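Local coordinates for UPF0678 fatty acid-binding protein-like protein ERS007657_00996 (Mycobacterium tuberculosis, PDB 6R3W) that binds heme b in an antiparallel beta-barrel and probably isomerises peroxynitrite to nitrate, which would detoxify reactive nitrogen and oxygen species, at residues G117-P120 with T121-E124; Y132-G136 with D137-Y141. One frame throughout, in Å; residues are numbered along the deposited sequence.

Contact 1 (G117-P120 with T121-E124); sequences GLAP and TAKE. With HEM (protoporphyrin IX containing Fe), chain B.
L118 lays its two methyls against the backbone just past the turn: CD2 lies 3.5 Å from K123 O, and CD1 reaches E124 CA at 4.0 Å. A122 turns its methyl back toward the end of the strand, CB resting 4.3 Å from L118 CB and 4.4 Å from A119 CB, a small apolar cluster at the surface. What folds the chain over is a type I beta turn from A119 to A122. It is closed by one nearly straight bond, A122 N to A119 O at 3.0 Å with 168° at the hydrogen, although the donor sits well above the carbonyl plane. P120 and T121 occupy the two corners and send their side chains outward.

Past the turn, K123 heads the other way, to the heme. Its CB passes 3.9 Å from HEM CMD, the methyl of ring D, and bends at chi2 (-77°) and chi4 (65°) fold the chain round so that NZ donates a 2.8 Å hydrogen bond to HEM O1D, an oxygen of the ring D propionate. The opposite charges probably strengthen this bond. NZ lies on the same side of the porphyrin as water 1, which coordinates the iron (HEM FE) at 2.1 Å; the other axial ligand is predicted to be H155.

Around this, I89 of strand 89-100 packs against both L118 and A122, while backbone hydrogen bonds join G117 with T90, A119 with G88 and E124 with V148. The heme is also hydrogen-bonded to T29 OG1. This is a strand-connecting loop at the rim of the nitrobindin barrel, a calycin-clan fold, with a lysine anchoring a propionate at the mouth of the heme cleft.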
ATOM      1  N   GLY A 117     -10.846   8.755   6.239  1.00  7.63           N
ATOM      2  CA  GLY A 117     -11.691   9.914   5.974  1.00  7.22           C
ATOM      3  C   GLY A 117     -12.449   9.738   4.687  1.00  7.50           C
ATOM      4  O   GLY A 117     -11.873   9.239   3.703  1.00  7.17           O
ATOM      5  N   LEU A 118     -13.716  10.114   4.684  1.00  7.19           N
ATOM      6  CA  LEU A 118     -14.586   9.990   3.512  1.00  7.20           C
ATOM      7  C   LEU A 118     -15.076  11.374   3.103  1.00  6.98           C
ATOM      8  O   LEU A 118     -15.749  12.047   3.917  1.00  8.50           O
ATOM      9  CB  LEU A 118     -15.761   9.086   3.853  1.00  8.09           C
ATOM     10  CG  LEU A 118     -15.436   7.692   4.358  1.00  7.79           C
ATOM     11  CD1 LEU A 118     -16.718   6.974   4.723  1.00  9.10           C
ATOM     12  CD2 LEU A 118     -14.651   6.898   3.327  1.00  8.41           C
ATOM     13  N   ALA A 119     -14.857  11.741   1.855  1.00  7.37           N
ATOM     14  CA  ALA A 119     -15.453  12.968   1.320  1.00  7.35           C
ATOM     15  C   ALA A 119     -16.964  12.768   1.242  1.00  7.91           C
ATOM     16  O   ALA A 119     -17.450  11.627   1.262  1.00  7.62           O
ATOM     17  CB  ALA A 119     -14.887  13.286  -0.038  1.00  8.88           C
ATOM     18  N   PRO A 120     -17.761  13.846   1.086  1.00  8.13           N
ATOM     19  CA  PRO A 120     -19.216  13.700   1.057  1.00  7.87           C
ATOM     20  C   PRO A 120     -19.703  12.750  -0.038  1.00  9.18           C
ATOM     21  O   PRO A 120     -20.710  12.084   0.172  1.00  9.77           O
ATOM     22  CB  PRO A 120     -19.695  15.153   0.848  1.00  8.08           C
ATOM     23  CG  PRO A 120     -18.642  15.978   1.527  1.00  8.41           C
ATOM     24  CD  PRO A 120     -17.359  15.268   1.171  1.00  8.08           C
ATOM     25  N   THR A 121     -18.963  12.657  -1.137  1.00  8.91           N
ATOM     26  CA  THR A 121     -19.376  11.872  -2.325  1.00  9.18           C
ATOM     27  C   THR A 121     -18.645  10.527  -2.390  1.00  9.94           C
ATOM     28  O   THR A 121     -18.850   9.808  -3.379  1.00 11.22           O
ATOM     29  CB  THR A 121     -19.195  12.676  -3.619  1.00 10.03           C
ATOM     30  OG1 THR A 121     -17.828  13.027  -3.796  1.00 10.45           O
ATOM     31  CG2 THR A 121     -20.060  13.918  -3.653  1.00 11.55           C
ATOM     32  N   ALA A 122     -17.857  10.161  -1.370  1.00  8.96           N
ATOM     33  CA  ALA A 122     -17.076   8.905  -1.405  1.00  8.77           C
ATOM     34  C   ALA A 122     -17.973   7.702  -1.077  1.00  9.01           C
ATOM     35  O   ALA A 122     -18.985   7.834  -0.323  1.00 10.39           O
ATOM     36  CB  ALA A 122     -15.922   8.992  -0.451  1.00  9.09           C
ATOM     37  N   LYS A 123     -17.581   6.535  -1.547  1.00  9.03           N
ATOM     38  CA  LYS A 123     -18.145   5.253  -1.071  1.00 10.09           C
ATOM     39  C   LYS A 123     -17.766   5.039   0.396  1.00  8.87           C
ATOM     40  O   LYS A 123     -16.709   5.504   0.838  1.00 10.05           O
ATOM     41  CB  LYS A 123     -17.628   4.106  -1.926  1.00 12.55           C
ATOM     42  CG  LYS A 123     -17.917   4.223  -3.407  1.00 20.47           C
ATOM     43  CD  LYS A 123     -19.328   3.900  -3.762  1.00 29.07           C
ATOM     44  CE  LYS A 123     -19.552   3.822  -5.262  1.00 26.78           C
ATOM     45  NZ  LYS A 123     -18.794   2.709  -5.879  1.00 42.67           N
ATOM     46  N   GLU A 124     -18.549   4.237   1.091  1.00  8.20           N
ATOM     47  CA  GLU A 124     -18.379   4.037   2.553  1.00  7.88           C
ATOM     48  C   GLU A 124     -17.381   2.901   2.805  1.00  8.93           C
ATOM     49  O   GLU A 124     -17.771   1.747   2.987  1.00 12.67           O
ATOM     50  CB  GLU A 124     -19.708   3.763   3.245  1.00  9.24           C
ATOM     51  CG  GLU A 124     -20.711   4.872   3.087  1.00 10.47           C
ATOM     52  CD  GLU A 124     -21.708   4.654   1.985  1.00 13.47           C
ATOM     53  OE1 GLU A 124     -21.447   3.768   1.121  1.00 14.20           O
ATOM     54  OE2 GLU A 124     -22.667   5.422   1.912  1.00 15.64           O
TER
HETATM   55  CHA HEM B 201     -14.346  -1.141  -6.441  1.00 13.65           C
HETATM   56  CHB HEM B 201     -10.041  -1.484  -8.545  1.00 12.11           C
HETATM   57  CHC HEM B 201      -7.872   0.001  -4.443  1.00  9.92           C
HETATM   58  CHD HEM B 201     -12.258   0.807  -2.507  1.00 11.40           C
HETATM   59  C1A HEM B 201     -13.350  -1.355  -7.359  1.00 12.77           C
HETATM   60  C2A HEM B 201     -13.578  -1.718  -8.731  1.00 12.60           C
HETATM   61  C3A HEM B 201     -12.364  -1.803  -9.314  1.00 12.40           C
HETATM   62  C4A HEM B 201     -11.392  -1.515  -8.319  1.00 12.35           C
HETATM   63  CMA HEM B 201     -12.081  -2.102 -10.759  1.00 14.59           C
HETATM   64  CAA HEM B 201     -14.922  -1.944  -9.382  1.00 14.60           C
HETATM   65  CBA HEM B 201     -15.250  -0.819 -10.358  1.00 20.06           C
HETATM   66  CGA HEM B 201     -15.346   0.482  -9.637  1.00 25.23           C
HETATM   67  O1A HEM B 201     -14.598   1.424  -9.971  1.00 34.00           O
HETATM   68  O2A HEM B 201     -16.200   0.638  -8.741  1.00 33.30           O
HETATM   69  C1B HEM B 201      -9.069  -1.160  -7.580  1.00 11.05           C
HETATM   70  C2B HEM B 201      -7.666  -1.138  -7.848  1.00 11.04           C
HETATM   71  C3B HEM B 201      -7.032  -0.759  -6.678  1.00 10.92           C
HETATM   72  C4B HEM B 201      -8.107  -0.487  -5.713  1.00 10.29           C
HETATM   73  CMB HEM B 201      -7.008  -1.470  -9.167  1.00 12.53           C
HETATM   74  CAB HEM B 201      -5.590  -0.642  -6.363  1.00 12.13           C
HETATM   75  CBB HEM B 201      -4.689  -1.409  -6.942  1.00 13.38           C
HETATM   76  C1C HEM B 201      -8.888   0.395  -3.569  1.00  9.68           C
HETATM   77  C2C HEM B 201      -8.690   0.979  -2.299  1.00  9.76           C
HETATM   78  C3C HEM B 201      -9.929   1.269  -1.790  1.00 10.70           C
HETATM   79  C4C HEM B 201     -10.902   0.757  -2.718  1.00 11.14           C
HETATM   80  CMC HEM B 201      -7.351   1.218  -1.680  1.00 11.07           C
HETATM   81  CAC HEM B 201     -10.283   2.007  -0.556  1.00 10.31           C
HETATM   82  CBC HEM B 201      -9.648   3.127  -0.192  1.00 12.23           C
HETATM   83  C1D HEM B 201     -13.180   0.279  -3.403  1.00 11.94           C
HETATM   84  C2D HEM B 201     -14.630   0.313  -3.170  1.00 14.68           C
HETATM   85  C3D HEM B 201     -15.204  -0.212  -4.253  1.00 15.86           C
HETATM   86  C4D HEM B 201     -14.110  -0.603  -5.168  1.00 13.29           C
HETATM   87  CMD HEM B 201     -15.330   0.907  -1.978  1.00 14.29           C
HETATM   88  CAD HEM B 201     -16.643  -0.004  -4.635  1.00 23.95           C
HETATM   89  CBD HEM B 201     -17.455  -1.152  -4.247  1.00 22.60           C
HETATM   90  CGD HEM B 201     -18.923  -0.883  -4.589  1.00 19.07           C
HETATM   91  O1D HEM B 201     -19.393   0.041  -5.334  1.00 26.26           O
HETATM   92  O2D HEM B 201     -19.666  -1.607  -4.087  1.00 18.18           O
HETATM   93  NA  HEM B 201     -11.987  -1.215  -7.148  1.00 11.41           N
HETATM   94  NB  HEM B 201      -9.282  -0.762  -6.310  1.00 10.89           N
HETATM   95  NC  HEM B 201     -10.229   0.229  -3.795  1.00 10.49           N
HETATM   96  ND  HEM B 201     -12.904  -0.272  -4.630  1.00 12.17           N
HETATM   97 FE   HEM B 201     -11.145  -0.578  -5.435  1.00 11.25          FE
HETATM   98  O   HOH W   1     -11.206   1.420  -6.222  1.00 17.01           O

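Contact 2 (Y132-G136 with D137-Y141); sequences YRIDG and DELSY
Y132 and Y141, paired across a beta hairpin with a type II' turn from D135 to E138, form the tight side of this contact. In one of two modelled conformers of Y132, its ring receives Y141 CB squarely over one face, a CH-pi contact 3.3 Å from the centroid. The ring planes differ by only 12°, but the rings are offset so far that little of one lies over the other. Y141 CG takes the cramped place between its backbone N and carbonyl carbon (chi1 69°), which brings one face of its ring under the hydroxyl of Y132; Y141 OH bonds to E37 and Y35. On the same face I134 CG1 lies alongside L139 CG at 3.9 Å, both residues buried.

Backbone bonds join R133 with S140 both ways, and likewise D135 with E138. G136 takes the positive-phi corner; D137, beside it, forms a salt bridge with R162.

The opposite face, with R133, D135, E138 and S140, is polar and watered. R133 NH2 reaches D135 OD2 only in a weak salt bridge at 3.4 Å. Water 2 sits between S140 OG and E138 OE2. Water 3 also links the three charged groups, accepting from R133 NE at 2.9 Å and donating to D135 OD2 at 2.9 Å and to E138 OE2 at 2.8 Å.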
ATOM      1  N   TYR A 132       2.382  -6.574   3.421  1.00  8.00           N
ATOM      2  CA  TYR A 132       3.406  -6.396   2.369  0.50  9.74           C
ATOM      3  C   TYR A 132       4.592  -7.329   2.691  1.00 10.96           C
ATOM      4  O   TYR A 132       5.004  -7.448   3.888  1.00 10.93           O
ATOM      5  CB  TYR A 132       3.780  -4.907   2.221  0.50 10.07           C
ATOM      6  CG  TYR A 132       2.848  -4.072   1.353  0.50  9.24           C
ATOM      7  CD1 TYR A 132       3.295  -3.459   0.185  0.50  9.04           C
ATOM      8  CD2 TYR A 132       1.531  -3.853   1.718  0.50  9.37           C
ATOM      9  CE1 TYR A 132       2.435  -2.733  -0.631  0.50  8.89           C
ATOM     10  CE2 TYR A 132       0.645  -3.179   0.884  0.50  8.71           C
ATOM     11  CZ  TYR A 132       1.101  -2.592  -0.281  0.50  8.19           C
ATOM     12  OH  TYR A 132       0.231  -1.880  -1.054  0.50  8.52           O
ATOM     13  N   ARG A 133       5.156  -7.899   1.650  1.00 10.48           N
ATOM     14  CA  ARG A 133       6.380  -8.706   1.740  1.00 10.47           C
ATOM     15  C   ARG A 133       7.355  -8.225   0.675  1.00 11.04           C
ATOM     16  O   ARG A 133       6.978  -8.189  -0.494  1.00 12.10           O
ATOM     17  CB  ARG A 133       6.035 -10.187   1.562  1.00 10.89           C
ATOM     18  CG  ARG A 133       7.238 -11.118   1.617  1.00 14.71           C
ATOM     19  CD  ARG A 133       6.814 -12.503   1.171  1.00 17.28           C
ATOM     20  NE  ARG A 133       7.924 -13.428   1.103  1.00 22.85           N
ATOM     21  CZ  ARG A 133       8.309 -14.192   2.102  1.00 20.69           C
ATOM     22  NH1 ARG A 133       7.740 -14.061   3.291  1.00 25.23           N
ATOM     23  NH2 ARG A 133       9.384 -14.942   1.968  1.00 26.56           N
ATOM     24  N   ILE A 134       8.541  -7.807   1.080  1.00 10.08           N
ATOM     25  CA  ILE A 134       9.652  -7.535   0.143  1.00 11.94           C
ATOM     26  C   ILE A 134      10.686  -8.657   0.335  1.00 12.04           C
ATOM     27  O   ILE A 134      11.201  -8.816   1.443  1.00 14.77           O
ATOM     28  CB  ILE A 134      10.267  -6.126   0.331  1.00 12.26           C
ATOM     29  CG1 ILE A 134       9.302  -4.988  -0.040  1.00 14.74           C
ATOM     30  CG2 ILE A 134      11.557  -6.025  -0.473  1.00 14.74           C
ATOM     31  CD1 ILE A 134       8.127  -4.813   0.890  1.00 14.97           C
ATOM     32  N   ASP A 135      10.861  -9.478  -0.683  1.00 11.86           N
ATOM     33  CA  ASP A 135      11.788 -10.631  -0.680  1.00 12.02           C
ATOM     34  C   ASP A 135      12.772 -10.430  -1.827  1.00 12.63           C
ATOM     35  O   ASP A 135      12.385 -10.611  -2.980  1.00 12.37           O
ATOM     36  CB  ASP A 135      11.004 -11.936  -0.788  1.00 14.39           C
ATOM     37  CG  ASP A 135      11.857 -13.177  -0.752  1.00 17.56           C
ATOM     38  OD1 ASP A 135      13.082 -13.037  -0.755  1.00 20.15           O
ATOM     39  OD2 ASP A 135      11.275 -14.276  -0.721  1.00 22.85           O
ATOM     40  N   GLY A 136      13.930  -9.867  -1.531  1.00 12.58           N
ATOM     41  CA  GLY A 136      14.885  -9.506  -2.588  1.00 14.30           C
ATOM     42  C   GLY A 136      14.289  -8.496  -3.552  1.00 14.03           C
ATOM     43  O   GLY A 136      14.080  -7.347  -3.143  1.00 14.98           O
ATOM     44  N   ASP A 137      14.080  -8.887  -4.811  1.00 13.08           N
ATOM     45  CA  ASP A 137      13.578  -7.987  -5.872  1.00 12.45           C
ATOM     46  C   ASP A 137      12.087  -8.232  -6.144  1.00 11.85           C
ATOM     47  O   ASP A 137      11.595  -7.719  -7.153  1.00 12.45           O
ATOM     48  CB  ASP A 137      14.368  -8.170  -7.159  1.00 14.08           C
ATOM     49  CG  ASP A 137      15.783  -7.628  -7.094  1.00 16.94           C
ATOM     50  OD1 ASP A 137      16.116  -6.920  -6.114  1.00 15.86           O
ATOM     51  OD2 ASP A 137      16.556  -7.946  -8.013  1.00 26.17           O
ATOM     52  N   GLU A 138      11.380  -8.891  -5.232  1.00 10.84           N
ATOM     53  CA  GLU A 138       9.932  -9.162  -5.345  1.00 12.01           C
ATOM     54  C   GLU A 138       9.204  -8.429  -4.222  1.00 10.90           C
ATOM     55  O   GLU A 138       9.486  -8.714  -3.050  1.00 13.55           O
ATOM     56  CB  GLU A 138       9.694 -10.665  -5.281  1.00 12.60           C
ATOM     57  CG  GLU A 138       8.238 -11.067  -5.412  1.00 15.15           C
ATOM     58  CD  GLU A 138       7.952 -12.466  -4.900  1.00 22.08           C
ATOM     59  OE1 GLU A 138       7.867 -13.372  -5.727  1.00 28.50           O
ATOM     60  OE2 GLU A 138       8.046 -12.667  -3.661  1.00 24.39           O
ATOM     61  N   LEU A 139       8.187  -7.664  -4.578  1.00 10.66           N
ATOM     62  CA  LEU A 139       7.295  -7.023  -3.591  1.00 10.57           C
ATOM     63  C   LEU A 139       5.898  -7.569  -3.794  1.00 10.41           C
ATOM     64  O   LEU A 139       5.390  -7.482  -4.916  1.00 11.92           O
ATOM     65  CB  LEU A 139       7.325  -5.509  -3.777  1.00 10.62           C
ATOM     66  CG  LEU A 139       6.500  -4.698  -2.772  1.00 11.16           C
ATOM     67  CD1 LEU A 139       6.991  -3.261  -2.749  1.00 14.07           C
ATOM     68  CD2 LEU A 139       5.005  -4.746  -3.074  1.00 12.80           C
ATOM     69  N   SER A 140       5.348  -8.227  -2.785  1.00  9.52           N
ATOM     70  CA  SER A 140       3.972  -8.735  -2.905  1.00  9.69           C
ATOM     71  C   SER A 140       3.094  -8.164  -1.783  1.00 12.41           C
ATOM     72  O   SER A 140       3.602  -7.884  -0.695  1.00 12.82           O
ATOM     73  CB  SER A 140       3.964 -10.231  -2.944  1.00 12.08           C
ATOM     74  OG  SER A 140       4.533 -10.786  -1.781  1.00 14.70           O
ATOM     75  N   TYR A 141       1.812  -8.098  -2.007  1.00  9.31           N
ATOM     76  CA  TYR A 141       0.917  -7.623  -0.950  1.00  8.22           C
ATOM     77  C   TYR A 141      -0.467  -8.206  -1.147  1.00  8.27           C
ATOM     78  O   TYR A 141      -0.866  -8.581  -2.266  1.00  8.73           O
ATOM     79  CB  TYR A 141       0.857  -6.099  -0.921  1.00  8.51           C
ATOM     80  CG  TYR A 141       0.181  -5.456  -2.101  1.00  8.81           C
ATOM     81  CD1 TYR A 141      -1.201  -5.358  -2.178  1.00  9.13           C
ATOM     82  CD2 TYR A 141       0.929  -4.952  -3.156  1.00  8.71           C
ATOM     83  CE1 TYR A 141      -1.824  -4.794  -3.278  1.00  8.73           C
ATOM     84  CE2 TYR A 141       0.329  -4.367  -4.256  1.00  9.58           C
ATOM     85  CZ  TYR A 141      -1.060  -4.289  -4.318  1.00  8.68           C
ATOM     86  OH  TYR A 141      -1.689  -3.724  -5.382  1.00  8.73           O
TER
HETATM   87  O   HOH W   2       7.316 -10.908  -1.907  1.00 16.77           O
HETATM   88  O   HOH W   3       8.489 -14.379  -1.545  1.00 40.81           O

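How the contacts relate
Contacts 1 and 2 bracket the strand 125-135: residues 117-124 lead into it from strand 103-118, and the hairpin turn of contact 2 leads out of it into strand 138-147, the strands they connect being neighbours in the one closed sheet. Their centres are 31 Å apart, on opposite sides of the chain's centre, and their nearest atoms stay about 17 Å apart, so they do not touch. Both approach the heme. Contact 1 does so at the ring D propionate, through K123; in contact 2 the side chain of Y141 is about 4 Å from the bound heme. Each of these side chains lies about 9 Å from that of H155, the predicted axial ligand.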